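Local coordinates for protein RBSTP2229 gene product (Geobacillus stearothermophilus, PDB 1T6A) that is of unknown function but belongs to a family of uncharacterised bacterial proteins, built here from a long helix and a compact sheet-and-helix body, at residues A45-V50 against R64-M69. Numbering follows the deposited sequence.
Sequences AFPYTV and RLYKGM
Y48 reaches from the start of strand 48-53 to Y66 and M69, its OH touching both, and following its side chain outward is a compact lesson in how an aromatic ring joins two segments with no hydrogen bond between them. Y48 CB lies over the rim of one face of the F46 ring, 4.0 Å above its plane. CG is anti to the carbonyl carbon (chi1 -61°), a setting that carries the ring across to the 64-69 segment. Further along, Y48 CE1 comes to 3.9 Å from G68 CA, and it also passes Y66 CB. Y48 CZ meets the methyl CE of M69, a selenomethionine, at 3.5 Å. The hydroxyl is closer still, with Y48 OH 3.3 Å from M69 CE, and it also touches Y66 CD1 at 3.7 Å. M69 brings CE there because its chain bends at chi3 (74°), turning the methyl beyond the selenium toward the phenol. The two tyrosine rings are inclined at 68°, neither stacked nor edge-to-face. P47, the centre of an inverse gamma turn, meets the face of the Y66 ring: its CG stands over the ring centre, 3.5 Å from the centroid and almost on the ring normal, in a CH-pi contact, with CB beside it near CD2 and CE2.

The polar tip of Y48 is satisfied by a hydrogen bond to D94 of helix 92-109, whose carboxylate also takes the backbone N-H groups of K67 and G68. K97 of that helix touches P47, Y48 and Y66. Between the segments runs strand 56-61, paired with both, and its L59 packs on Y48 and M69; the contact thus reaches across the second of the sheet's four strands, against helix 92-109, with segment 45-50 following directly from helix 16-45.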
ATOM      1  N   ALA A  45       0.706   2.008  -3.172  1.00 27.74           N
ATOM      2  CA  ALA A  45      -0.321   2.494  -2.262  1.00 28.50           C
ATOM      3  C   ALA A  45       0.249   3.531  -1.270  1.00 28.79           C
ATOM      4  O   ALA A  45      -0.501   4.314  -0.715  1.00 29.52           O
ATOM      5  CB  ALA A  45      -0.934   1.335  -1.513  1.00 28.47           C
ATOM      6  N   PHE A  46       1.564   3.516  -1.046  1.00 28.97           N
ATOM      7  CA  PHE A  46       2.242   4.521  -0.203  1.00 29.16           C
ATOM      8  C   PHE A  46       3.520   5.006  -0.852  1.00 28.82           C
ATOM      9  O   PHE A  46       4.636   4.649  -0.428  1.00 29.65           O
ATOM     10  CB  PHE A  46       2.534   3.956   1.177  1.00 29.28           C
ATOM     11  CG  PHE A  46       2.839   5.003   2.203  1.00 29.95           C
ATOM     12  CD1 PHE A  46       1.823   5.735   2.789  1.00 31.27           C
ATOM     13  CD2 PHE A  46       4.153   5.247   2.592  1.00 32.00           C
ATOM     14  CE1 PHE A  46       2.116   6.727   3.758  1.00 32.20           C
ATOM     15  CE2 PHE A  46       4.448   6.219   3.550  1.00 32.27           C
ATOM     16  CZ  PHE A  46       3.426   6.958   4.129  1.00 31.62           C
ATOM     17  N   PRO A  47       3.368   5.817  -1.885  1.00 28.67           N
ATOM     18  CA  PRO A  47       4.516   6.315  -2.652  1.00 29.26           C
ATOM     19  C   PRO A  47       5.164   7.551  -2.000  1.00 29.71           C
ATOM     20  O   PRO A  47       5.348   8.567  -2.628  1.00 30.33           O
ATOM     21  CB  PRO A  47       3.883   6.676  -3.988  1.00 28.84           C
ATOM     22  CG  PRO A  47       2.515   7.148  -3.603  1.00 28.53           C
ATOM     23  CD  PRO A  47       2.089   6.335  -2.411  1.00 28.39           C
ATOM     24  N   TYR A  48       5.505   7.445  -0.730  1.00 30.40           N
ATOM     25  CA  TYR A  48       6.080   8.560  -0.005  1.00 31.13           C
ATOM     26  C   TYR A  48       7.231   8.093   0.854  1.00 32.08           C
ATOM     27  O   TYR A  48       7.258   6.956   1.293  1.00 31.73           O
ATOM     28  CB  TYR A  48       5.022   9.209   0.890  1.00 30.42           C
ATOM     29  CG  TYR A  48       3.844   9.757   0.128  1.00 30.34           C
ATOM     30  CD1 TYR A  48       3.944  10.954  -0.584  1.00 29.70           C
ATOM     31  CD2 TYR A  48       2.636   9.073   0.096  1.00 28.45           C
ATOM     32  CE1 TYR A  48       2.862  11.458  -1.294  1.00 29.32           C
ATOM     33  CE2 TYR A  48       1.551   9.568  -0.624  1.00 28.36           C
ATOM     34  CZ  TYR A  48       1.669  10.758  -1.300  1.00 28.25           C
ATOM     35  OH  TYR A  48       0.606  11.244  -2.001  1.00 28.11           O
ATOM     36  N   THR A  49       8.163   9.004   1.097  1.00 34.00           N
ATOM     37  CA  THR A  49       9.186   8.865   2.127  1.00 35.21           C
ATOM     38  C   THR A  49       8.821   9.815   3.264  1.00 35.18           C
ATOM     39  O   THR A  49       8.485  10.956   3.012  1.00 33.90           O
ATOM     40  CB  THR A  49      10.549   9.288   1.537  1.00 35.96           C
ATOM     41  OG1 THR A  49      10.875   8.458   0.410  1.00 38.67           O
ATOM     42  CG2 THR A  49      11.673   9.050   2.540  1.00 37.44           C
ATOM     43  N   VAL A  50       8.904   9.341   4.505  1.00 36.45           N
ATOM     44  CA  VAL A  50       8.530  10.116   5.683  1.00 37.72           C
ATOM     45  C   VAL A  50       9.753  10.727   6.393  1.00 39.66           C
ATOM     46  O   VAL A  50      10.715  10.023   6.718  1.00 39.17           O
ATOM     47  CB  VAL A  50       7.768   9.231   6.692  1.00 37.72           C
ATOM     48  CG1 VAL A  50       7.416  10.007   7.965  1.00 37.76           C
ATOM     49  CG2 VAL A  50       6.506   8.673   6.066  1.00 38.08           C
ATOM     50  N   ARG A  64       7.156  11.894 -10.499  1.00 44.10           N
ATOM     51  CA  ARG A  64       6.466  13.111 -10.950  1.00 44.24           C
ATOM     52  C   ARG A  64       4.985  13.155 -10.540  1.00 42.54           C
ATOM     53  O   ARG A  64       4.376  14.229 -10.505  1.00 42.78           O
ATOM     54  CB  ARG A  64       6.595  13.255 -12.482  1.00 45.19           C
ATOM     55  CG  ARG A  64       5.659  12.353 -13.320  1.00 48.85           C
ATOM     56  CD  ARG A  64       6.048  12.174 -14.826  1.00 52.91           C
ATOM     57  NE  ARG A  64       5.598  10.877 -15.376  1.00 56.31           N
ATOM     58  CZ  ARG A  64       6.132   9.684 -15.066  1.00 59.27           C
ATOM     59  NH1 ARG A  64       7.156   9.600 -14.217  1.00 60.65           N
ATOM     60  NH2 ARG A  64       5.641   8.560 -15.601  1.00 60.40           N
ATOM     61  N   LEU A  65       4.410  11.999 -10.224  1.00 40.12           N
ATOM     62  CA  LEU A  65       2.965  11.905  -9.994  1.00 38.66           C
ATOM     63  C   LEU A  65       2.510  12.244  -8.575  1.00 37.25           C
ATOM     64  O   LEU A  65       1.311  12.414  -8.334  1.00 36.50           O
ATOM     65  CB  LEU A  65       2.468  10.519 -10.394  1.00 38.69           C
ATOM     66  CG  LEU A  65       2.685  10.194 -11.879  1.00 38.95           C
ATOM     67  CD1 LEU A  65       2.186   8.832 -12.196  1.00 39.71           C
ATOM     68  CD2 LEU A  65       1.993  11.219 -12.754  1.00 40.98           C
ATOM     69  N   TYR A  66       3.466  12.358  -7.657  1.00 36.01           N
ATOM     70  CA  TYR A  66       3.193  12.640  -6.253  1.00 35.14           C
ATOM     71  C   TYR A  66       4.167  13.699  -5.733  1.00 35.73           C
ATOM     72  O   TYR A  66       5.378  13.494  -5.770  1.00 35.31           O
ATOM     73  CB  TYR A  66       3.348  11.358  -5.422  1.00 34.57           C
ATOM     74  CG  TYR A  66       2.452  10.223  -5.871  1.00 32.92           C
ATOM     75  CD1 TYR A  66       1.094  10.234  -5.577  1.00 32.07           C
ATOM     76  CD2 TYR A  66       2.950   9.166  -6.627  1.00 31.03           C
ATOM     77  CE1 TYR A  66       0.262   9.234  -5.991  1.00 30.58           C
ATOM     78  CE2 TYR A  66       2.110   8.128  -7.049  1.00 32.25           C
ATOM     79  CZ  TYR A  66       0.767   8.178  -6.729  1.00 30.49           C
ATOM     80  OH  TYR A  66      -0.083   7.193  -7.125  1.00 31.52           O
ATOM     81  N   LYS A  67       3.644  14.824  -5.250  1.00 35.82           N
ATOM     82  CA  LYS A  67       4.492  15.848  -4.643  1.00 36.31           C
ATOM     83  C   LYS A  67       4.728  15.587  -3.163  1.00 35.09           C
ATOM     84  O   LYS A  67       5.877  15.483  -2.722  1.00 35.10           O
ATOM     85  CB  LYS A  67       3.894  17.231  -4.821  1.00 37.29           C
ATOM     86  CG  LYS A  67       4.819  18.331  -4.305  1.00 41.92           C
ATOM     87  CD  LYS A  67       4.485  19.700  -4.915  1.00 46.91           C
ATOM     88  CE  LYS A  67       5.291  20.816  -4.256  1.00 49.01           C
ATOM     89  NZ  LYS A  67       4.409  21.954  -3.886  1.00 52.57           N
ATOM     90  N   GLY A  68       3.641  15.496  -2.403  1.00 33.53           N
ATOM     91  CA  GLY A  68       3.710  15.234  -0.985  1.00 33.03           C
ATOM     92  C   GLY A  68       2.601  15.880  -0.162  1.00 31.95           C
ATOM     93  O   GLY A  68       1.653  16.477  -0.686  1.00 31.20           O
HETATM   94  N   MSE A  69       2.736  15.743   1.149  1.00 30.54           N
HETATM   95  CA  MSE A  69       1.829  16.375   2.093  1.00 30.29           C
HETATM   96  C   MSE A  69       2.503  16.489   3.464  1.00 29.41           C
HETATM   97  O   MSE A  69       3.582  15.931   3.683  1.00 28.18           O
HETATM   98  CB  MSE A  69       0.532  15.548   2.210  1.00 30.94           C
HETATM   99  CG  MSE A  69       0.687  14.216   2.927  1.00 32.07           C
HETATM  100 SE   MSE A  69      -0.845  12.988   2.722  0.84 38.92          SE
HETATM  101  CE  MSE A  69      -0.530  12.426   0.861  1.00 37.38           C
TER